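PDB 6KCW: alginate lyase from Chitinophaga sp. MD30, which cleaves the polysaccharide alginate, probably by beta-elimination as other alginate lyases do, and is a bacterial member of polysaccharide lyase family 36. Local coordinates for residues V167-N172 and I195-N200; G31-S36 and L60-D65; R117-Q122 and Q131-H136. All blocks are in the same frame, centred on the assembly; numbering follows the deposited sequence.

Interaction 1. Residues V167-N172 and I195-N200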
loop_
_atom_site.group_PDB
_atom_site.type_symbol
_atom_site.label_atom_id
_atom_site.label_comp_id
_atom_site.label_asym_id
_atom_site.label_seq_id
_atom_site.Cartn_x
_atom_site.Cartn_y
_atom_site.Cartn_z
ATOM N N VAL A 167 -8.659 2.388 -3.820
ATOM C CA VAL A 167 -8.012 3.529 -3.183
ATOM C C VAL A 167 -8.187 4.742 -4.087
ATOM O O VAL A 167 -8.044 4.636 -5.309
ATOM C CB VAL A 167 -6.517 3.258 -2.912
ATOM C CG1 VAL A 167 -5.762 4.548 -2.721
ATOM C CG2 VAL A 167 -6.346 2.341 -1.712
ATOM N N TYR A 168 -8.521 5.882 -3.488
ATOM C CA TYR A 168 -8.672 7.149 -4.192
ATOM C C TYR A 168 -7.959 8.226 -3.394
ATOM O O TYR A 168 -8.132 8.308 -2.171
ATOM C CB TYR A 168 -10.148 7.533 -4.362
ATOM C CG TYR A 168 -10.366 8.935 -4.898
ATOM C CD1 TYR A 168 -9.803 9.326 -6.103
ATOM C CD2 TYR A 168 -11.155 9.857 -4.216
ATOM C CE1 TYR A 168 -10.003 10.593 -6.614
ATOM C CE2 TYR A 168 -11.360 11.140 -4.719
ATOM C CZ TYR A 168 -10.780 11.495 -5.926
ATOM O OH TYR A 168 -10.955 12.759 -6.448
ATOM N N ILE A 169 -7.178 9.058 -4.080
ATOM C CA ILE A 169 -6.374 10.095 -3.439
ATOM C C ILE A 169 -6.476 11.373 -4.260
ATOM O O ILE A 169 -6.527 11.338 -5.494
ATOM C CB ILE A 169 -4.904 9.650 -3.273
ATOM C CG1 ILE A 169 -4.119 10.657 -2.437
ATOM C CG2 ILE A 169 -4.231 9.490 -4.619
ATOM C CD1 ILE A 169 -2.732 10.248 -2.227
ATOM N N LYS A 170 -6.533 12.505 -3.568
ATOM C CA LYS A 170 -6.601 13.812 -4.207
ATOM C C LYS A 170 -5.680 14.761 -3.457
ATOM O O LYS A 170 -5.761 14.860 -2.228
ATOM C CB LYS A 170 -8.036 14.334 -4.211
ATOM C CG LYS A 170 -8.246 15.701 -4.826
ATOM C CD LYS A 170 -9.607 16.209 -4.372
ATOM C CE LYS A 170 -10.297 17.032 -5.443
ATOM N NZ LYS A 170 -10.007 18.479 -5.310
ATOM N N SER A 171 -4.798 15.437 -4.192
ATOM C CA SER A 171 -3.945 16.461 -3.603
ATOM C C SER A 171 -4.770 17.571 -2.957
ATOM O O SER A 171 -5.883 17.890 -3.395
ATOM C CB SER A 171 -3.040 17.069 -4.668
ATOM O OG SER A 171 -2.421 16.056 -5.418
ATOM N N ASN A 172 -4.203 18.174 -1.911
ATOM C CA ASN A 172 -4.744 19.414 -1.384
ATOM C C ASN A 172 -4.036 20.565 -2.090
ATOM O O ASN A 172 -3.164 20.353 -2.936
ATOM C CB ASN A 172 -4.618 19.463 0.139
ATOM C CG ASN A 172 -3.191 19.777 0.619
ATOM O OD1 ASN A 172 -2.323 18.894 0.675
ATOM N ND2 ASN A 172 -2.956 21.031 0.990
ATOM N N ILE A 195 -8.714 15.836 3.614
ATOM C CA ILE A 195 -7.403 15.740 4.242
ATOM C C ILE A 195 -6.519 16.845 3.695
ATOM O O ILE A 195 -6.734 17.349 2.592
ATOM C CB ILE A 195 -6.784 14.341 3.990
ATOM C CG1 ILE A 195 -5.677 14.028 4.992
ATOM C CG2 ILE A 195 -6.245 14.252 2.582
ATOM C CD1 ILE A 195 -5.000 12.682 4.747
ATOM N N ARG A 196 -5.517 17.228 4.480
ATOM C CA ARG A 196 -4.435 18.092 4.039
ATOM C C ARG A 196 -3.191 17.224 3.939
ATOM O O ARG A 196 -2.775 16.626 4.937
ATOM C CB ARG A 196 -4.255 19.254 5.018
ATOM C CG ARG A 196 -3.061 20.176 4.774
ATOM C CD ARG A 196 -3.257 21.502 5.505
ATOM N NE ARG A 196 -3.430 21.317 6.944
ATOM C CZ ARG A 196 -3.354 22.300 7.845
ATOM N NH1 ARG A 196 -3.106 23.558 7.470
ATOM N NH2 ARG A 196 -3.509 22.024 9.136
ATOM N N TRP A 197 -2.640 17.102 2.726
ATOM C CA TRP A 197 -1.425 16.322 2.514
ATOM C C TRP A 197 -0.170 17.148 2.730
ATOM O O TRP A 197 0.784 16.678 3.359
ATOM C CB TRP A 197 -1.371 15.748 1.096
ATOM C CG TRP A 197 -2.452 14.788 0.788
ATOM C CD1 TRP A 197 -3.542 15.024 0.031
ATOM C CD2 TRP A 197 -2.542 13.424 1.224
ATOM N NE1 TRP A 197 -4.320 13.898 -0.032
ATOM C CE2 TRP A 197 -3.726 12.898 0.690
ATOM C CE3 TRP A 197 -1.732 12.601 2.015
ATOM C CZ2 TRP A 197 -4.136 11.581 0.918
ATOM C CZ3 TRP A 197 -2.134 11.303 2.245
ATOM C CH2 TRP A 197 -3.330 10.803 1.698
ATOM N N THR A 198 -0.158 18.366 2.195
ATOM C CA THR A 198 1.034 19.191 2.128
ATOM C C THR A 198 0.660 20.635 2.432
ATOM O O THR A 198 -0.491 21.052 2.244
ATOM C CB THR A 198 1.678 19.102 0.734
ATOM O OG1 THR A 198 0.730 19.523 -0.251
ATOM C CG2 THR A 198 2.085 17.669 0.404
ATOM N N THR A 199 1.645 21.406 2.915
ATOM C CA THR A 199 1.535 22.856 2.883
ATOM C C THR A 199 2.501 23.499 1.897
ATOM O O THR A 199 2.370 24.699 1.618
ATOM C CB THR A 199 1.727 23.462 4.284
ATOM O OG1 THR A 199 2.822 22.830 4.953
ATOM C CG2 THR A 199 0.453 23.286 5.115
ATOM N N ASN A 200 3.429 22.727 1.337
ATOM C CA ASN A 200 4.330 23.174 0.278
ATOM C C ASN A 200 3.766 22.725 -1.067
ATOM O O ASN A 200 3.747 21.524 -1.361
ATOM C CB ASN A 200 5.724 22.592 0.496
ATOM C CG ASN A 200 6.661 22.863 -0.665
ATOM O OD1 ASN A 200 6.522 23.845 -1.387
ATOM N ND2 ASN A 200 7.635 21.972 -0.853
#
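Asn172 lays its side-chain amide against the backbone of Thr198 and bonds it at both ends: OD1 accepts from Thr198 N at 2.7 Å, and ND2 donates to Thr198 O at 2.8 Å. The second bond is fairly straight (155°) and lies close to both the amide plane of Asn172 and the plane of the carbonyl it reaches. A second backbone donor, Trp197 N, comes to 2.7 Å from Asn172 OD1 but is badly aligned, a weak bond. The amide reaches this place because CG sits between the backbone N and carbonyl carbon of Asn172 (chi1 77°). With an alanine here, Trp197 N and Thr198 N would probably lose their acceptor and Thr198 O its donor, leaving loop 195-200 freer to shift. The contact closes one end of the beta sandwich of the concanavalin clan, where the chain leaves strand 188-195 of one sheet for strand 206-215 of the other. Trp197 turns inward at this crossing, its indole also touching Ile98 of the facing sheet. Over one face Ile169, extended through both torsions, sets CD1 4.1 Å from the centroid of the Trp197 six-membered ring, a CH-pi contact, while its CG1 approaches Trp197 CZ2 to 3.5 Å. Ile195 CG2 takes the opposite face, 3.2 Å above the plane of the Trp197 ring. At the edge Trp197 NE1 points to Lys170 O, 2.8 Å away, though the bend at the hydrogen (127°) makes the bond weak; Arg180 O is another weak acceptor. Arg196 heads off to a salt bridge with Asp138, and Arg204 holds the loop just after the strand, its backbone O accepting from Ser171 OG and its NE reaching Asn172 O.

Interaction 2. Residues G31-S36 and L60-D65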
loop_
_atom_site.group_PDB
_atom_site.type_symbol
_atom_site.label_atom_id
_atom_site.label_comp_id
_atom_site.label_asym_id
_atom_site.label_seq_id
_atom_site.Cartn_x
_atom_site.Cartn_y
_atom_site.Cartn_z
ATOM N N GLY A 31 11.983 -0.040 -8.772
ATOM C CA GLY A 31 13.369 0.014 -8.350
ATOM C C GLY A 31 13.746 -0.584 -7.008
ATOM O O GLY A 31 14.731 -0.153 -6.394
ATOM N N GLY A 32 12.996 -1.572 -6.532
ATOM C CA GLY A 32 13.395 -2.232 -5.305
ATOM C C GLY A 32 13.188 -3.727 -5.344
ATOM O O GLY A 32 13.374 -4.423 -4.338
ATOM N N TRP A 33 12.826 -4.229 -6.524
ATOM C CA TRP A 33 12.291 -5.574 -6.638
ATOM C C TRP A 33 13.320 -6.633 -6.258
ATOM O O TRP A 33 14.499 -6.547 -6.610
ATOM C CB TRP A 33 11.794 -5.822 -8.060
ATOM C CG TRP A 33 10.629 -6.705 -8.093
ATOM C CD1 TRP A 33 10.639 -8.065 -8.091
ATOM C CD2 TRP A 33 9.254 -6.308 -8.123
ATOM N NE1 TRP A 33 9.352 -8.547 -8.135
ATOM C CE2 TRP A 33 8.480 -7.487 -8.150
ATOM C CE3 TRP A 33 8.600 -5.074 -8.140
ATOM C CZ2 TRP A 33 7.085 -7.466 -8.183
ATOM C CZ3 TRP A 33 7.209 -5.059 -8.178
ATOM C CH2 TRP A 33 6.473 -6.247 -8.196
ATOM N N ASN A 34 12.839 -7.654 -5.554
ATOM C CA ASN A 34 13.635 -8.786 -5.095
ATOM C C ASN A 34 12.930 -10.022 -5.649
ATOM O O ASN A 34 12.016 -10.551 -5.006
ATOM C CB ASN A 34 13.725 -8.791 -3.573
ATOM C CG ASN A 34 14.669 -9.834 -3.045
ATOM O OD1 ASN A 34 14.798 -10.921 -3.610
ATOM N ND2 ASN A 34 15.323 -9.522 -1.930
ATOM N N GLN A 35 13.361 -10.479 -6.834
ATOM C CA GLN A 35 12.683 -11.576 -7.515
ATOM C C GLN A 35 12.605 -12.833 -6.666
ATOM O O GLN A 35 11.867 -13.762 -7.025
ATOM C CB GLN A 35 13.374 -11.902 -8.845
ATOM C CG GLN A 35 14.764 -11.347 -8.996
ATOM C CD GLN A 35 15.437 -11.813 -10.272
ATOM O OE1 GLN A 35 15.124 -12.883 -10.802
ATOM N NE2 GLN A 35 16.378 -11.015 -10.768
ATOM N N SER A 36 13.336 -12.876 -5.553
ATOM C CA SER A 36 13.270 -13.999 -4.633
ATOM C C SER A 36 11.961 -14.035 -3.854
ATOM O O SER A 36 11.641 -15.071 -3.260
ATOM C CB SER A 36 14.468 -13.930 -3.676
ATOM O OG SER A 36 14.580 -15.085 -2.865
ATOM N N LEU A 60 8.913 -7.146 0.249
ATOM C CA LEU A 60 9.108 -6.536 -1.059
ATOM C C LEU A 60 8.536 -5.128 -1.019
ATOM O O LEU A 60 7.327 -4.945 -0.829
ATOM C CB LEU A 60 8.455 -7.384 -2.156
ATOM C CG LEU A 60 8.323 -6.759 -3.549
ATOM C CD1 LEU A 60 9.675 -6.641 -4.209
ATOM C CD2 LEU A 60 7.388 -7.570 -4.421
ATOM N N ILE A 61 9.408 -4.140 -1.196
ATOM C CA ILE A 61 9.092 -2.730 -0.963
ATOM C C ILE A 61 9.538 -1.965 -2.204
ATOM O O ILE A 61 10.727 -1.654 -2.356
ATOM C CB ILE A 61 9.771 -2.176 0.293
ATOM C CG1 ILE A 61 9.382 -2.981 1.533
ATOM C CG2 ILE A 61 9.438 -0.687 0.481
ATOM C CD1 ILE A 61 9.886 -2.331 2.825
ATOM N N SER A 62 8.595 -1.670 -3.100
ATOM C CA SER A 62 8.910 -0.984 -4.344
ATOM C C SER A 62 8.027 0.246 -4.491
ATOM O O SER A 62 6.849 0.225 -4.128
ATOM C CB SER A 62 8.732 -1.912 -5.562
ATOM O OG SER A 62 9.331 -1.358 -6.726
ATOM N N ASN A 63 8.612 1.319 -5.009
ATOM C CA ASN A 63 7.895 2.544 -5.319
ATOM C C ASN A 63 7.869 2.695 -6.830
ATOM O O ASN A 63 8.921 2.848 -7.454
ATOM C CB ASN A 63 8.570 3.746 -4.655
ATOM C CG ASN A 63 8.761 3.541 -3.174
ATOM O OD1 ASN A 63 7.811 3.214 -2.468
ATOM N ND2 ASN A 63 9.998 3.707 -2.691
ATOM N N ILE A 64 6.680 2.655 -7.419
ATOM C CA ILE A 64 6.549 2.768 -8.867
ATOM C C ILE A 64 6.300 4.229 -9.209
ATOM O O ILE A 64 5.254 4.792 -8.874
ATOM C CB ILE A 64 5.436 1.878 -9.421
ATOM C CG1 ILE A 64 5.690 0.414 -9.081
ATOM C CG2 ILE A 64 5.379 2.034 -10.920
ATOM C CD1 ILE A 64 5.041 -0.048 -7.805
ATOM N N ASP A 65 7.269 4.832 -9.882
ATOM C CA ASP A 65 7.152 6.183 -10.408
ATOM C C ASP A 65 5.985 6.292 -11.393
ATOM O O ASP A 65 5.983 5.649 -12.448
ATOM C CB ASP A 65 8.470 6.523 -11.096
ATOM C CG ASP A 65 8.716 7.991 -11.219
ATOM O OD1 ASP A 65 7.774 8.779 -11.027
ATOM O OD2 ASP A 65 9.876 8.340 -11.530
#
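Leu60 spreads both methyls over one face of the Trp33 indole. CD1 stands almost directly above the five-membered part, 4.0 Å from the centroid of that Trp33 ring and 12° off its normal, a CH-pi contact. CD2 lies over the rim of the benzo part, 3.8 Å from Trp33 CZ2. Swung anti to the backbone N (chi1 168°), the Leu60 side chain leans along the loop, and CD1 also meets the Trp33 backbone and Asn34 N, the latter at 3.6 Å. Trp33 NE1 is hydrogen-bonded to Ser38 OG, which probably helps fix the rotation of the indole, and the ring also touches Ala23 of helix 20-27. Ile61 turns its side chain from the loop onto His212 and Phe214, but its carbonyl O faces Gly32 CA at 4.0 Å; a beta carbon on Gly32 would collide with that oxygen. Residues 60-65 belong to strand 60-69, bonded to strand 206-215 in the smaller sheet of a concanavalin-type sandwich, and loop 31-36 runs nearly antiparallel beside it without a single hydrogen bond across. Ser62 points its CB at this loop. Its OG sits at the edge of the indole, 4.0 Å from Trp33 CE3, and 3.6 Å from Gly31 N. Asn63 adds only a distant approach of its carbonyl to Gly31; its OD1 accepts from His212 NE2.

Interaction 3. Residues R117-Q122 and Q131-H136; sequences RMMWYQ and QPYIYH. With PO4 (phosphate ion), chain B.
Arg117 and Tyr133 project side by side from paired strands, with Arg117 NH2 in the Tyr133 ring plane, 3.7 Å from CD2. Arg117 NH2 donates to O1 of a phosphate, probably from the crystallisation liquor, at 3.2 Å and 170°; Lys91 NZ is a further donor. Tyr133 OH lies within hydrogen-bonding distance of O4, but that atom's place is doubtful, modelled 1.3 Å from Tyr135 OH. The basic, tyrosine-rich pocket is consistent with binding an acidic polysaccharide. One layer out, Met119 SD lies over a face of Tyr133, 3.5 Å from the ring centroid, a Met-aromatic contact; the bend at chi3 (60°) turns CE away from the ring. The Gln131 amide lies against Tyr121, OE1 3.7 Å from Tyr121 CB, ring and amide planes 19° apart. His212 ND1 accepts from Arg117 NH1, Gly144 N bonds to Tyr133 OH, and a water links Arg117 NE to Tyr133 O. Beneath, the strands form an antiparallel hairpin, Met119 N reaching Gln131 O at 3.0 Å, whereas both Arg117-Tyr133 bonds are weak. Strand 113-122 also pairs with strand 89-92, and beyond the hairpin's opposite face Pro132 and Ile134 pack on strand 188-195 of the second sheet.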
loop_
_atom_site.group_PDB
_atom_site.type_symbol
_atom_site.label_atom_id
_atom_site.label_comp_id
_atom_site.label_asym_id
_atom_site.label_seq_id
_atom_site.Cartn_x
_atom_site.Cartn_y
_atom_site.Cartn_z
ATOM N N ARG A 117 -1.214 4.415 2.406
ATOM C CA ARG A 117 -1.006 2.971 2.324
ATOM C C ARG A 117 -2.004 2.273 3.238
ATOM O O ARG A 117 -2.816 2.913 3.917
ATOM C CB ARG A 117 0.434 2.567 2.695
ATOM C CG ARG A 117 1.487 3.124 1.756
ATOM C CD ARG A 117 2.913 2.893 2.281
ATOM N NE ARG A 117 3.062 3.294 3.671
ATOM C CZ ARG A 117 4.113 2.991 4.426
ATOM N NH1 ARG A 117 5.125 2.290 3.930
ATOM N NH2 ARG A 117 4.154 3.390 5.685
ATOM N N MET A 118 -1.937 0.940 3.250
ATOM C CA MET A 118 -2.858 0.123 4.026
ATOM C C MET A 118 -2.079 -0.957 4.760
ATOM O O MET A 118 -1.058 -1.451 4.269
ATOM C CB MET A 118 -3.949 -0.526 3.133
ATOM C CG MET A 118 -5.071 -1.229 3.918
ATOM S SD MET A 118 -6.401 -1.921 2.901
ATOM C CE MET A 118 -5.520 -3.265 2.076
ATOM N N MET A 119 -2.575 -1.321 5.942
ATOM C CA MET A 119 -1.955 -2.349 6.762
ATOM C C MET A 119 -2.980 -3.401 7.153
ATOM O O MET A 119 -4.188 -3.159 7.138
ATOM C CB MET A 119 -1.349 -1.779 8.047
ATOM C CG MET A 119 -0.227 -0.805 7.849
ATOM S SD MET A 119 0.479 -0.395 9.455
ATOM C CE MET A 119 1.048 -1.970 10.099
ATOM N N TRP A 120 -2.480 -4.583 7.503
ATOM C CA TRP A 120 -3.211 -5.470 8.391
ATOM C C TRP A 120 -2.598 -5.340 9.784
ATOM O O TRP A 120 -1.470 -4.863 9.943
ATOM C CB TRP A 120 -3.196 -6.918 7.882
ATOM C CG TRP A 120 -2.009 -7.701 8.284
ATOM C CD1 TRP A 120 -1.891 -8.497 9.384
ATOM C CD2 TRP A 120 -0.758 -7.782 7.592
ATOM N NE1 TRP A 120 -0.639 -9.063 9.428
ATOM C CE2 TRP A 120 0.078 -8.637 8.340
ATOM C CE3 TRP A 120 -0.260 -7.206 6.418
ATOM C CZ2 TRP A 120 1.384 -8.939 7.947
ATOM C CZ3 TRP A 120 1.036 -7.508 6.027
ATOM C CH2 TRP A 120 1.841 -8.369 6.790
ATOM N N TYR A 121 -3.373 -5.708 10.802
ATOM C CA TYR A 121 -2.983 -5.384 12.168
ATOM C C TYR A 121 -3.688 -6.324 13.137
ATOM O O TYR A 121 -4.871 -6.630 12.955
ATOM C CB TYR A 121 -3.323 -3.923 12.493
ATOM C CG TYR A 121 -2.764 -3.392 13.809
ATOM C CD1 TYR A 121 -1.444 -2.980 13.912
ATOM C CD2 TYR A 121 -3.579 -3.253 14.932
ATOM C CE1 TYR A 121 -0.941 -2.479 15.103
ATOM C CE2 TYR A 121 -3.083 -2.750 16.128
ATOM C CZ TYR A 121 -1.764 -2.370 16.206
ATOM O OH TYR A 121 -1.267 -1.871 17.388
ATOM N N GLN A 122 -2.959 -6.763 14.170
ATOM C CA GLN A 122 -3.507 -7.632 15.206
ATOM C C GLN A 122 -3.393 -6.962 16.568
ATOM O O GLN A 122 -2.304 -6.526 16.975
ATOM C CB GLN A 122 -2.820 -9.001 15.234
ATOM C CG GLN A 122 -3.277 -9.848 16.418
ATOM C CD GLN A 122 -3.116 -11.330 16.197
ATOM O OE1 GLN A 122 -3.921 -12.125 16.676
ATOM N NE2 GLN A 122 -2.076 -11.718 15.466
ATOM N N GLN A 131 -6.503 -1.650 7.993
ATOM C CA GLN A 131 -6.581 -0.323 8.586
ATOM C C GLN A 131 -5.854 0.641 7.673
ATOM O O GLN A 131 -4.776 0.302 7.166
ATOM C CB GLN A 131 -5.976 -0.275 10.002
ATOM C CG GLN A 131 -4.430 -0.288 10.067
ATOM C CD GLN A 131 -3.861 -0.227 11.494
ATOM O OE1 GLN A 131 -4.586 -0.401 12.478
ATOM N NE2 GLN A 131 -2.556 0.028 11.602
ATOM N N PRO A 132 -6.401 1.822 7.421
ATOM C CA PRO A 132 -5.618 2.859 6.748
ATOM C C PRO A 132 -4.344 3.135 7.530
ATOM O O PRO A 132 -4.248 2.873 8.731
ATOM C CB PRO A 132 -6.544 4.084 6.755
ATOM C CG PRO A 132 -7.913 3.556 7.113
ATOM C CD PRO A 132 -7.701 2.311 7.908
ATOM N N TYR A 133 -3.354 3.676 6.826
ATOM C CA TYR A 133 -2.065 3.997 7.437
ATOM C C TYR A 133 -1.506 5.199 6.672
ATOM O O TYR A 133 -0.752 5.042 5.712
ATOM C CB TYR A 133 -1.117 2.806 7.405
ATOM C CG TYR A 133 0.002 2.943 8.398
ATOM C CD1 TYR A 133 -0.243 2.802 9.758
ATOM C CD2 TYR A 133 1.294 3.239 7.989
ATOM C CE1 TYR A 133 0.755 2.938 10.681
ATOM C CE2 TYR A 133 2.307 3.376 8.911
ATOM C CZ TYR A 133 2.032 3.221 10.257
ATOM O OH TYR A 133 3.032 3.364 11.189
ATOM N N ILE A 134 -1.897 6.392 7.102
ATOM C CA ILE A 134 -1.709 7.607 6.322
ATOM C C ILE A 134 -0.725 8.520 7.048
ATOM O O ILE A 134 -0.928 8.862 8.219
ATOM C CB ILE A 134 -3.045 8.327 6.079
ATOM C CG1 ILE A 134 -4.122 7.330 5.664
ATOM C CG2 ILE A 134 -2.912 9.332 4.965
ATOM C CD1 ILE A 134 -3.731 6.520 4.479
ATOM N N TYR A 135 0.357 8.883 6.368
ATOM C CA TYR A 135 1.147 10.036 6.764
ATOM C C TYR A 135 0.582 11.223 6.001
ATOM O O TYR A 135 0.288 11.111 4.806
ATOM C CB TYR A 135 2.642 9.846 6.465
ATOM C CG TYR A 135 3.328 8.769 7.296
ATOM C CD1 TYR A 135 3.158 7.430 6.993
ATOM C CD2 TYR A 135 4.166 9.095 8.367
ATOM C CE1 TYR A 135 3.772 6.434 7.730
ATOM C CE2 TYR A 135 4.792 8.096 9.121
ATOM C CZ TYR A 135 4.584 6.761 8.794
ATOM O OH TYR A 135 5.177 5.727 9.508
ATOM N N HIS A 136 0.375 12.334 6.704
ATOM C CA HIS A 136 -0.138 13.553 6.094
ATOM C C HIS A 136 0.210 14.732 7.000
ATOM O O HIS A 136 0.820 14.574 8.064
ATOM C CB HIS A 136 -1.637 13.459 5.857
ATOM C CG HIS A 136 -2.413 13.165 7.099
ATOM N ND1 HIS A 136 -3.225 14.098 7.706
ATOM C CD2 HIS A 136 -2.498 12.043 7.852
ATOM C CE1 HIS A 136 -3.780 13.561 8.779
ATOM N NE2 HIS A 136 -3.356 12.316 8.891
HETATM P P PO4 B . 6.222 3.188 9.269
HETATM O O1 PO4 B . 6.508 2.831 7.833
HETATM O O2 PO4 B . 7.532 3.400 9.997
HETATM O O3 PO4 B . 5.524 2.053 9.984
HETATM O O4 PO4 B . 5.412 4.492 9.325
HETATM O O HOH W 1 1.670 5.347 5.000
#

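How the interactions relate
Interactions 1 and 3 are buried, whereas interaction 2 lies partly at the surface. Interactions 2 and 3 both reach the smaller sheet, at strands 60-69 and 113-122/128-135, and His212 serves both, through Asn63 in one and Arg117 in the other; their nearest atoms stay about 6 Å apart. Interaction 1 lies on the larger sheet but touches interaction 3 directly, Trp197 CZ3 meeting Ile134 CG2 at 3.4 Å. The chemistry follows the place: an asparagine amide satisfying backbone groups at the end of the sandwich, a mainly apolar seat, without hydrogen bonds across, for a loop, and backbone pairing that carries polar side chains into a pocket holding a phosphate, consistent with binding an acidic substrate.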